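Local coordinates for poly-gamma-glutamate hydrolase (Bacillus phage phiNIT1, PDB 3A9L), which is a zinc peptidase that hydrolyses the gamma-glutamyl linkages of bacterial poly-gamma-glutamate, at residues R123-S128 with E203-G208; I52-E57 with D194-I199; G68-P71 with R76-V79. All blocks are in the same frame, centred on the assembly; numbering follows the deposited sequence.

Contact 1 of 3, residues R123-S128 with E203-G208; sequences RNLIVS and EAEYYG
With CG anti to its carbonyl carbon (chi1 -70°), Leu125 extends its two methyls toward the helix opposite, where Glu205 turns CG anti to the backbone N (chi1 -162°) and runs extended to its carboxylate. The contact is plain helix-helix packing between helix 120-132 and the C-terminal helix 190-209 of this open mixed alpha/beta fold, away from the zinc site. Leu125 supplies about half of the 146 Å² buried between the segments, and its methyls divide the work. CD1 rests against the backbone of the other helix, 4.2 Å from Tyr206 CA, and lies at the edge of the Tyr206 ring, near its plane. The opposing CA atoms of Leu125 and Tyr206 are 7.5 Å apart, a separation that one leucine side chain bridges.

On the outer side the Glu205 side chain crosses that of Leu125 at about a right angle, a methyl against a carboxylate. The charge has its partner in Lys129, one helical turn beyond Leu125, which forms a salt bridge with Glu205 OE1, so the aliphatic contact and the ion pair join the same two helices. Ile126 continues the apolar seam onto Ala202. At the carboxylate, the nearest approach is Glu205 OE2 to Leu125 CD2, at 3.2 Å.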
loop_
_atom_site.group_PDB
_atom_site.type_symbol
_atom_site.label_atom_id
_atom_site.label_comp_id
_atom_site.label_asym_id
_atom_site.label_seq_id
_atom_site.Cartn_x
_atom_site.Cartn_y
_atom_site.Cartn_z
ATOM N N ARG A 123 -3.179 2.204 -25.433
ATOM C CA ARG A 123 -4.419 1.448 -25.766
ATOM C C ARG A 123 -4.240 0.460 -26.941
ATOM O O ARG A 123 -4.526 -0.741 -26.780
ATOM C CB ARG A 123 -5.620 2.383 -26.035
ATOM C CG ARG A 123 -6.906 1.641 -26.400
ATOM C CD ARG A 123 -7.861 2.512 -27.199
ATOM N NE ARG A 123 -7.395 2.677 -28.581
ATOM C CZ ARG A 123 -8.102 3.253 -29.540
ATOM N NH1 ARG A 123 -9.288 3.742 -29.251
ATOM N NH2 ARG A 123 -7.601 3.375 -30.778
ATOM N N ASN A 124 -3.810 0.963 -28.107
ATOM C CA ASN A 124 -3.565 0.123 -29.284
ATOM C C ASN A 124 -2.511 -0.972 -29.029
ATOM O O ASN A 124 -2.650 -2.115 -29.483
ATOM C CB ASN A 124 -3.159 0.957 -30.508
ATOM C CG ASN A 124 -4.269 1.909 -30.991
ATOM O OD1 ASN A 124 -5.445 1.721 -30.681
ATOM N ND2 ASN A 124 -3.890 2.924 -31.758
ATOM N N LEU A 125 -1.456 -0.604 -28.316
ATOM C CA LEU A 125 -0.342 -1.532 -28.017
ATOM C C LEU A 125 -0.760 -2.739 -27.193
ATOM O O LEU A 125 -0.389 -3.861 -27.504
ATOM C CB LEU A 125 0.825 -0.761 -27.400
ATOM C CG LEU A 125 1.467 0.129 -28.486
ATOM C CD1 LEU A 125 2.412 1.206 -27.928
ATOM C CD2 LEU A 125 2.185 -0.735 -29.524
ATOM N N ILE A 126 -1.579 -2.496 -26.173
ATOM C CA ILE A 126 -2.094 -3.551 -25.287
ATOM C C ILE A 126 -3.021 -4.498 -26.058
ATOM O O ILE A 126 -3.072 -5.698 -25.809
ATOM C CB ILE A 126 -2.819 -2.923 -24.072
ATOM C CG1 ILE A 126 -1.789 -2.240 -23.196
ATOM C CG2 ILE A 126 -3.618 -3.969 -23.287
ATOM C CD1 ILE A 126 -2.334 -1.375 -22.038
ATOM N N VAL A 127 -3.734 -3.920 -27.009
ATOM C CA VAL A 127 -4.684 -4.632 -27.818
ATOM C C VAL A 127 -3.845 -5.577 -28.650
ATOM O O VAL A 127 -4.044 -6.768 -28.632
ATOM C CB VAL A 127 -5.495 -3.585 -28.635
ATOM C CG1 VAL A 127 -5.752 -4.006 -30.086
ATOM C CG2 VAL A 127 -6.787 -3.214 -27.866
ATOM N N SER A 128 -2.819 -5.009 -29.264
ATOM C CA SER A 128 -1.977 -5.724 -30.185
ATOM C C SER A 128 -1.149 -6.818 -29.511
ATOM O O SER A 128 -0.988 -7.895 -30.094
ATOM C CB SER A 128 -1.140 -4.747 -30.982
ATOM O OG SER A 128 -0.251 -5.419 -31.839
ATOM N N GLU A 203 3.742 -2.064 -22.362
ATOM C CA GLU A 203 4.349 -0.979 -21.573
ATOM C C GLU A 203 5.792 -0.728 -22.026
ATOM O O GLU A 203 6.207 0.439 -22.157
ATOM C CB GLU A 203 4.303 -1.249 -20.045
ATOM C CG GLU A 203 4.607 0.012 -19.204
ATOM C CD GLU A 203 5.256 -0.220 -17.818
ATOM O OE1 GLU A 203 4.781 -1.052 -17.022
ATOM O OE2 GLU A 203 6.234 0.492 -17.494
ATOM N N ALA A 204 6.535 -1.818 -22.275
ATOM C CA ALA A 204 7.942 -1.763 -22.726
ATOM C C ALA A 204 8.135 -1.046 -24.058
ATOM O O ALA A 204 8.869 -0.061 -24.134
ATOM C CB ALA A 204 8.578 -3.201 -22.752
ATOM N N GLU A 205 7.453 -1.522 -25.098
ATOM C CA GLU A 205 7.458 -0.875 -26.419
ATOM C C GLU A 205 7.043 0.609 -26.324
ATOM O O GLU A 205 7.713 1.489 -26.883
ATOM C CB GLU A 205 6.543 -1.654 -27.384
ATOM C CG GLU A 205 6.778 -1.362 -28.868
ATOM C CD GLU A 205 5.723 -1.990 -29.763
ATOM O OE1 GLU A 205 5.462 -3.207 -29.624
ATOM O OE2 GLU A 205 5.152 -1.257 -30.616
ATOM N N TYR A 206 5.956 0.884 -25.603
ATOM C CA TYR A 206 5.507 2.263 -25.336
ATOM C C TYR A 206 6.631 3.136 -24.843
ATOM O O TYR A 206 6.902 4.210 -25.406
ATOM C CB TYR A 206 4.369 2.283 -24.290
ATOM C CG TYR A 206 3.828 3.661 -23.981
ATOM C CD1 TYR A 206 3.208 4.425 -24.979
ATOM C CD2 TYR A 206 3.933 4.206 -22.704
ATOM C CE1 TYR A 206 2.712 5.698 -24.714
ATOM C CE2 TYR A 206 3.429 5.486 -22.426
ATOM C CZ TYR A 206 2.808 6.216 -23.447
ATOM O OH TYR A 206 2.307 7.477 -23.204
ATOM N N TYR A 207 7.287 2.690 -23.779
ATOM C CA TYR A 207 8.391 3.459 -23.233
ATOM C C TYR A 207 9.625 3.389 -24.146
ATOM O O TYR A 207 10.532 4.229 -24.045
ATOM C CB TYR A 207 8.654 3.083 -21.761
ATOM C CG TYR A 207 7.578 3.662 -20.858
ATOM C CD1 TYR A 207 7.377 5.035 -20.804
ATOM C CD2 TYR A 207 6.747 2.844 -20.086
ATOM C CE1 TYR A 207 6.381 5.594 -20.014
ATOM C CE2 TYR A 207 5.739 3.396 -19.281
ATOM C CZ TYR A 207 5.573 4.779 -19.255
ATOM O OH TYR A 207 4.610 5.382 -18.487
ATOM N N GLY A 208 9.619 2.412 -25.058
ATOM C CA GLY A 208 10.671 2.218 -26.051
ATOM C C GLY A 208 10.498 3.135 -27.250
ATOM O O GLY A 208 11.487 3.681 -27.762
#

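Contact 2 of 3, residues I52-E57 with D194-I199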
loop_
_atom_site.group_PDB
_atom_site.type_symbol
_atom_site.label_atom_id
_atom_site.label_comp_id
_atom_site.label_asym_id
_atom_site.label_seq_id
_atom_site.Cartn_x
_atom_site.Cartn_y
_atom_site.Cartn_z
ATOM N N ILE A 52 -3.275 -7.524 -11.406
ATOM C CA ILE A 52 -2.481 -6.323 -11.119
ATOM C C ILE A 52 -1.180 -6.695 -10.394
ATOM O O ILE A 52 -0.121 -6.122 -10.675
ATOM C CB ILE A 52 -3.279 -5.279 -10.363
ATOM C CG1 ILE A 52 -4.145 -4.500 -11.366
ATOM C CG2 ILE A 52 -2.351 -4.350 -9.570
ATOM C CD1 ILE A 52 -5.340 -3.865 -10.771
ATOM N N TYR A 53 -1.270 -7.652 -9.477
ATOM C CA TYR A 53 -0.084 -8.130 -8.738
ATOM C C TYR A 53 1.010 -8.605 -9.675
ATOM O O TYR A 53 2.176 -8.230 -9.519
ATOM C CB TYR A 53 -0.465 -9.270 -7.812
ATOM C CG TYR A 53 -0.943 -8.820 -6.460
ATOM C CD1 TYR A 53 -1.803 -7.735 -6.323
ATOM C CD2 TYR A 53 -0.545 -9.485 -5.329
ATOM C CE1 TYR A 53 -2.233 -7.329 -5.086
ATOM C CE2 TYR A 53 -0.972 -9.094 -4.085
ATOM C CZ TYR A 53 -1.811 -8.013 -3.969
ATOM O OH TYR A 53 -2.220 -7.635 -2.720
ATOM N N ARG A 54 0.618 -9.441 -10.634
ATOM C CA ARG A 54 1.508 -10.028 -11.619
ATOM C C ARG A 54 2.071 -8.951 -12.570
ATOM O O ARG A 54 3.269 -8.965 -12.901
ATOM C CB ARG A 54 0.745 -11.121 -12.407
ATOM C CG ARG A 54 1.590 -12.000 -13.382
ATOM C CD ARG A 54 2.635 -12.831 -12.606
ATOM N NE ARG A 54 3.539 -13.519 -13.515
ATOM C CZ ARG A 54 4.776 -13.885 -13.197
ATOM N NH1 ARG A 54 5.257 -13.624 -11.982
ATOM N NH2 ARG A 54 5.530 -14.509 -14.093
ATOM N N VAL A 55 1.213 -8.031 -13.031
ATOM C CA VAL A 55 1.700 -6.945 -13.889
ATOM C C VAL A 55 2.722 -6.050 -13.174
ATOM O O VAL A 55 3.702 -5.562 -13.771
ATOM C CB VAL A 55 0.545 -6.073 -14.485
ATOM C CG1 VAL A 55 1.120 -4.891 -15.263
ATOM C CG2 VAL A 55 -0.286 -6.903 -15.444
ATOM N N VAL A 56 2.470 -5.809 -11.902
ATOM C CA VAL A 56 3.369 -5.009 -11.087
ATOM C C VAL A 56 4.671 -5.769 -10.809
ATOM O O VAL A 56 5.769 -5.176 -10.840
ATOM C CB VAL A 56 2.646 -4.559 -9.793
ATOM C CG1 VAL A 56 3.640 -4.068 -8.710
ATOM C CG2 VAL A 56 1.660 -3.463 -10.144
ATOM N N GLU A 57 4.544 -7.066 -10.523
ATOM C CA GLU A 57 5.715 -7.924 -10.269
ATOM C C GLU A 57 6.572 -8.011 -11.543
ATOM O O GLU A 57 7.799 -7.960 -11.471
ATOM C CB GLU A 57 5.286 -9.303 -9.782
ATOM C CG GLU A 57 4.852 -9.350 -8.326
ATOM C CD GLU A 57 3.742 -10.377 -8.090
ATOM O OE1 GLU A 57 3.696 -11.374 -8.859
ATOM O OE2 GLU A 57 2.897 -10.159 -7.174
ATOM N N ASP A 194 0.344 -15.294 -19.680
ATOM C CA ASP A 194 0.403 -14.640 -21.000
ATOM C C ASP A 194 -0.285 -13.259 -21.026
ATOM O O ASP A 194 0.188 -12.306 -21.684
ATOM C CB ASP A 194 -0.208 -15.567 -22.055
ATOM C CG ASP A 194 0.616 -16.838 -22.295
ATOM O OD1 ASP A 194 1.803 -16.876 -21.943
ATOM O OD2 ASP A 194 0.081 -17.806 -22.882
ATOM N N TYR A 195 -1.417 -13.148 -20.333
ATOM C CA TYR A 195 -2.165 -11.893 -20.304
ATOM C C TYR A 195 -1.261 -10.858 -19.631
ATOM O O TYR A 195 -0.931 -9.827 -20.225
ATOM C CB TYR A 195 -3.494 -12.079 -19.547
ATOM C CG TYR A 195 -4.566 -11.039 -19.842
ATOM C CD1 TYR A 195 -4.462 -9.741 -19.338
ATOM C CD2 TYR A 195 -5.681 -11.366 -20.583
ATOM C CE1 TYR A 195 -5.421 -8.792 -19.594
ATOM C CE2 TYR A 195 -6.673 -10.415 -20.841
ATOM C CZ TYR A 195 -6.532 -9.134 -20.341
ATOM O OH TYR A 195 -7.489 -8.178 -20.568
ATOM N N ALA A 196 -0.803 -11.169 -18.421
ATOM C CA ALA A 196 0.027 -10.249 -17.693
ATOM C C ALA A 196 1.335 -9.864 -18.444
ATOM O O ALA A 196 1.723 -8.688 -18.450
ATOM C CB ALA A 196 0.287 -10.761 -16.290
ATOM N N GLU A 197 1.950 -10.821 -19.145
ATOM C CA GLU A 197 3.149 -10.572 -19.972
ATOM C C GLU A 197 2.839 -9.653 -21.155
ATOM O O GLU A 197 3.625 -8.771 -21.490
ATOM C CB GLU A 197 3.744 -11.885 -20.470
ATOM C CG GLU A 197 4.805 -11.745 -21.596
ATOM C CD GLU A 197 6.181 -11.270 -21.084
ATOM O OE1 GLU A 197 6.398 -11.242 -19.855
ATOM O OE2 GLU A 197 7.036 -10.889 -21.908
ATOM N N ALA A 198 1.683 -9.860 -21.780
ATOM C CA ALA A 198 1.224 -8.945 -22.843
ATOM C C ALA A 198 1.211 -7.482 -22.405
ATOM O O ALA A 198 1.609 -6.613 -23.150
ATOM C CB ALA A 198 -0.143 -9.352 -23.350
ATOM N N ILE A 199 0.757 -7.225 -21.188
ATOM C CA ILE A 199 0.695 -5.881 -20.659
ATOM C C ILE A 199 2.114 -5.329 -20.447
ATOM O O ILE A 199 2.414 -4.159 -20.783
ATOM C CB ILE A 199 -0.103 -5.858 -19.335
ATOM C CG1 ILE A 199 -1.469 -6.563 -19.502
ATOM C CG2 ILE A 199 -0.206 -4.424 -18.803
ATOM C CD1 ILE A 199 -2.285 -6.121 -20.712
#
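This is a buried helix-helix contact made by aliphatic groups, including the stem of Arg54, in the core of the alpha/beta fold, formed where helix 48-59 meets the C-terminal helix 190-209, two elements far apart in sequence. The axes of the short segments approach to 8.9 Å with a signed crossing angle of -47°, and the small Ala196 permits the close approach: its CA lies 5.3 Å from that of Val55.

The Ala196 methyl points at the other helix and meets two neighbouring side chains. The tighter meeting is with the aliphatic stem of Arg54, whose CG comes within 3.4 Å of Ala196 CB. Arg54 has CG anti to its backbone N (chi1 -172°) and bends at chi2 (64°), so that the methylene at the bend does the touching, while the rest of the chain leads away from Ala196; its NH2 stays 6.7 Å from Glu197 OE1, too far for a salt bridge. The second neighbour is Val55, whose CG2 lies 4.0 Å from Ala196 CB.

One turn further along, the Val55 and Ile199 side chains cross at about a right angle, with Val55 CG1 3.8 Å from Ile199 CG2. Both of these branches are anti to their own backbone N.

Around this core, Tyr36 of strand 34-42 touches both Val55 and Ile199, placing the helix pair against the sheet. Ile52 packs on Leu63 and Leu65 of strand 62-68, whereas Ile199 also meets helix 120-132, so helix 190-209 is packed between helices 48-59 and 120-132.

Contact 3 of 3, residues G68-P71 with R76-V79; sequences GLLP and RLHV. With PO4 (phosphate ion), chain D.
The loop that follows strand 62-68 folds back on itself here, close to the zinc site of the ZnExoPePases-clan fold, and is closed by a leucine pair, Leu70 and Leu77, packed on Gly68. Leu77 CD1 makes the central contact: it sits 3.5 Å from Leu70 CD1 and 3.6 Å from Gly68 CA, reaching the backbone at the end of the strand directly.

Leu70 also serves the Arg76 guanidinium. Leu70 CD1 lies 3.6 Å above the Arg76 guanidinium plane, over one face and offset toward the rim, while Leu70 CD2 is 3.7 Å from Arg76 NH2. Arg76 reaches it with CG between the backbone N and the carbonyl carbon (chi1 80°), and then an extended chain as far as NE. Arg76 NE forms a salt bridge with Glu17.

Beyond this pair, the chain turns toward the metal site: the carbonyl O of Val79 is hydrogen-bonded to NE2 of the zinc ligand His40, and is thus well placed to orient that ring. His78 meets the His40 ring as well, and ND1 of His78 is hydrogen-bonded to Asp5. A phosphate, probably from the crystallisation liquor and bound also by Thr80 and Ser81, receives a nearly straight bond (175°) from His78 NE2 to O4, at 2.7 Å.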
loop_
_atom_site.group_PDB
_atom_site.type_symbol
_atom_site.label_atom_id
_atom_site.label_comp_id
_atom_site.label_asym_id
_atom_site.label_seq_id
_atom_site.Cartn_x
_atom_site.Cartn_y
_atom_site.Cartn_z
ATOM N N GLY A 68 -12.907 -5.126 -2.529
ATOM C CA GLY A 68 -13.992 -5.765 -1.773
ATOM C C GLY A 68 -13.533 -7.021 -1.044
ATOM O O GLY A 68 -12.779 -7.825 -1.600
ATOM N N LEU A 69 -13.990 -7.185 0.192
ATOM C CA LEU A 69 -13.576 -8.284 1.078
ATOM C C LEU A 69 -14.707 -9.189 1.523
ATOM O O LEU A 69 -14.474 -10.187 2.233
ATOM C CB LEU A 69 -12.915 -7.742 2.355
ATOM C CG LEU A 69 -11.730 -6.780 2.237
ATOM C CD1 LEU A 69 -11.154 -6.442 3.611
ATOM C CD2 LEU A 69 -10.690 -7.413 1.381
ATOM N N LEU A 70 -15.920 -8.861 1.107
ATOM C CA LEU A 70 -17.070 -9.593 1.578
ATOM C C LEU A 70 -17.028 -10.950 0.921
ATOM O O LEU A 70 -16.547 -11.090 -0.201
ATOM C CB LEU A 70 -18.383 -8.863 1.276
ATOM C CG LEU A 70 -18.490 -7.494 1.954
ATOM C CD1 LEU A 70 -19.237 -6.490 1.072
ATOM C CD2 LEU A 70 -19.116 -7.610 3.329
ATOM N N PRO A 71 -17.466 -11.973 1.642
ATOM C CA PRO A 71 -17.539 -13.266 0.973
ATOM C C PRO A 71 -18.554 -13.261 -0.210
ATOM O O PRO A 71 -18.437 -14.086 -1.153
ATOM C CB PRO A 71 -17.980 -14.208 2.106
ATOM C CG PRO A 71 -17.617 -13.473 3.388
ATOM C CD PRO A 71 -17.905 -12.045 3.041
ATOM N N ARG A 76 -22.092 -4.002 -4.044
ATOM C CA ARG A 76 -22.510 -2.796 -3.317
ATOM C C ARG A 76 -21.330 -1.860 -3.044
ATOM O O ARG A 76 -21.512 -0.688 -2.726
ATOM C CB ARG A 76 -23.272 -3.146 -2.017
ATOM C CG ARG A 76 -22.468 -3.540 -0.817
ATOM C CD ARG A 76 -23.361 -3.536 0.439
ATOM N NE ARG A 76 -22.587 -3.712 1.673
ATOM C CZ ARG A 76 -22.424 -4.875 2.316
ATOM N NH1 ARG A 76 -22.982 -5.996 1.859
ATOM N NH2 ARG A 76 -21.707 -4.917 3.441
ATOM N N LEU A 77 -20.117 -2.403 -3.179
ATOM C CA LEU A 77 -18.915 -1.620 -2.968
ATOM C C LEU A 77 -18.441 -1.000 -4.297
ATOM O O LEU A 77 -17.376 -0.347 -4.367
ATOM C CB LEU A 77 -17.840 -2.506 -2.348
ATOM C CG LEU A 77 -18.217 -3.236 -1.068
ATOM C CD1 LEU A 77 -17.186 -4.307 -0.788
ATOM C CD2 LEU A 77 -18.347 -2.260 0.120
ATOM N N HIS A 78 -19.249 -1.190 -5.343
ATOM C CA HIS A 78 -18.912 -0.697 -6.672
ATOM C C HIS A 78 -19.273 0.762 -6.820
ATOM O O HIS A 78 -20.450 1.128 -6.731
ATOM C CB HIS A 78 -19.570 -1.558 -7.768
ATOM C CG HIS A 78 -19.274 -1.096 -9.162
ATOM N ND1 HIS A 78 -20.068 -0.184 -9.829
ATOM C CD2 HIS A 78 -18.283 -1.430 -10.022
ATOM C CE1 HIS A 78 -19.574 0.031 -11.033
ATOM N NE2 HIS A 78 -18.493 -0.716 -11.178
ATOM N N VAL A 79 -18.247 1.588 -7.038
ATOM C CA VAL A 79 -18.435 2.962 -7.439
ATOM C C VAL A 79 -17.811 3.129 -8.825
ATOM O O VAL A 79 -16.593 3.024 -9.018
ATOM C CB VAL A 79 -17.924 3.964 -6.363
ATOM C CG1 VAL A 79 -17.926 5.384 -6.873
ATOM C CG2 VAL A 79 -18.841 3.888 -5.092
HETATM P P PO4 D . -17.154 0.582 -14.249
HETATM O O1 PO4 D . -18.491 1.233 -13.968
HETATM O O2 PO4 D . -16.953 0.291 -15.727
HETATM O O3 PO4 D . -16.127 1.593 -13.812
HETATM O O4 PO4 D . -17.015 -0.702 -13.477
#

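Overall arrangement
Contacts 1 and 2 adjoin, touching at Ile126 CG2 of contact 1 and Ile199 CD1 of contact 2, 3.6 Å apart; their centres are 13 Å apart. Because both contacts use helix 190-209, this C-terminal helix packs on both earlier helices. Along the chain the segments of the two contacts alternate. Contact 3 lies on the other side of the chain's centre from both, its own centre 23 Å from that of contact 2 and 31 Å from that of contact 1. In sequence it is nested within the loop closed by contact 2. It alone lies near the active-site metal, with the Leu77 side chain about 11 Å from the zinc ion held by His40, Glu45 and His103.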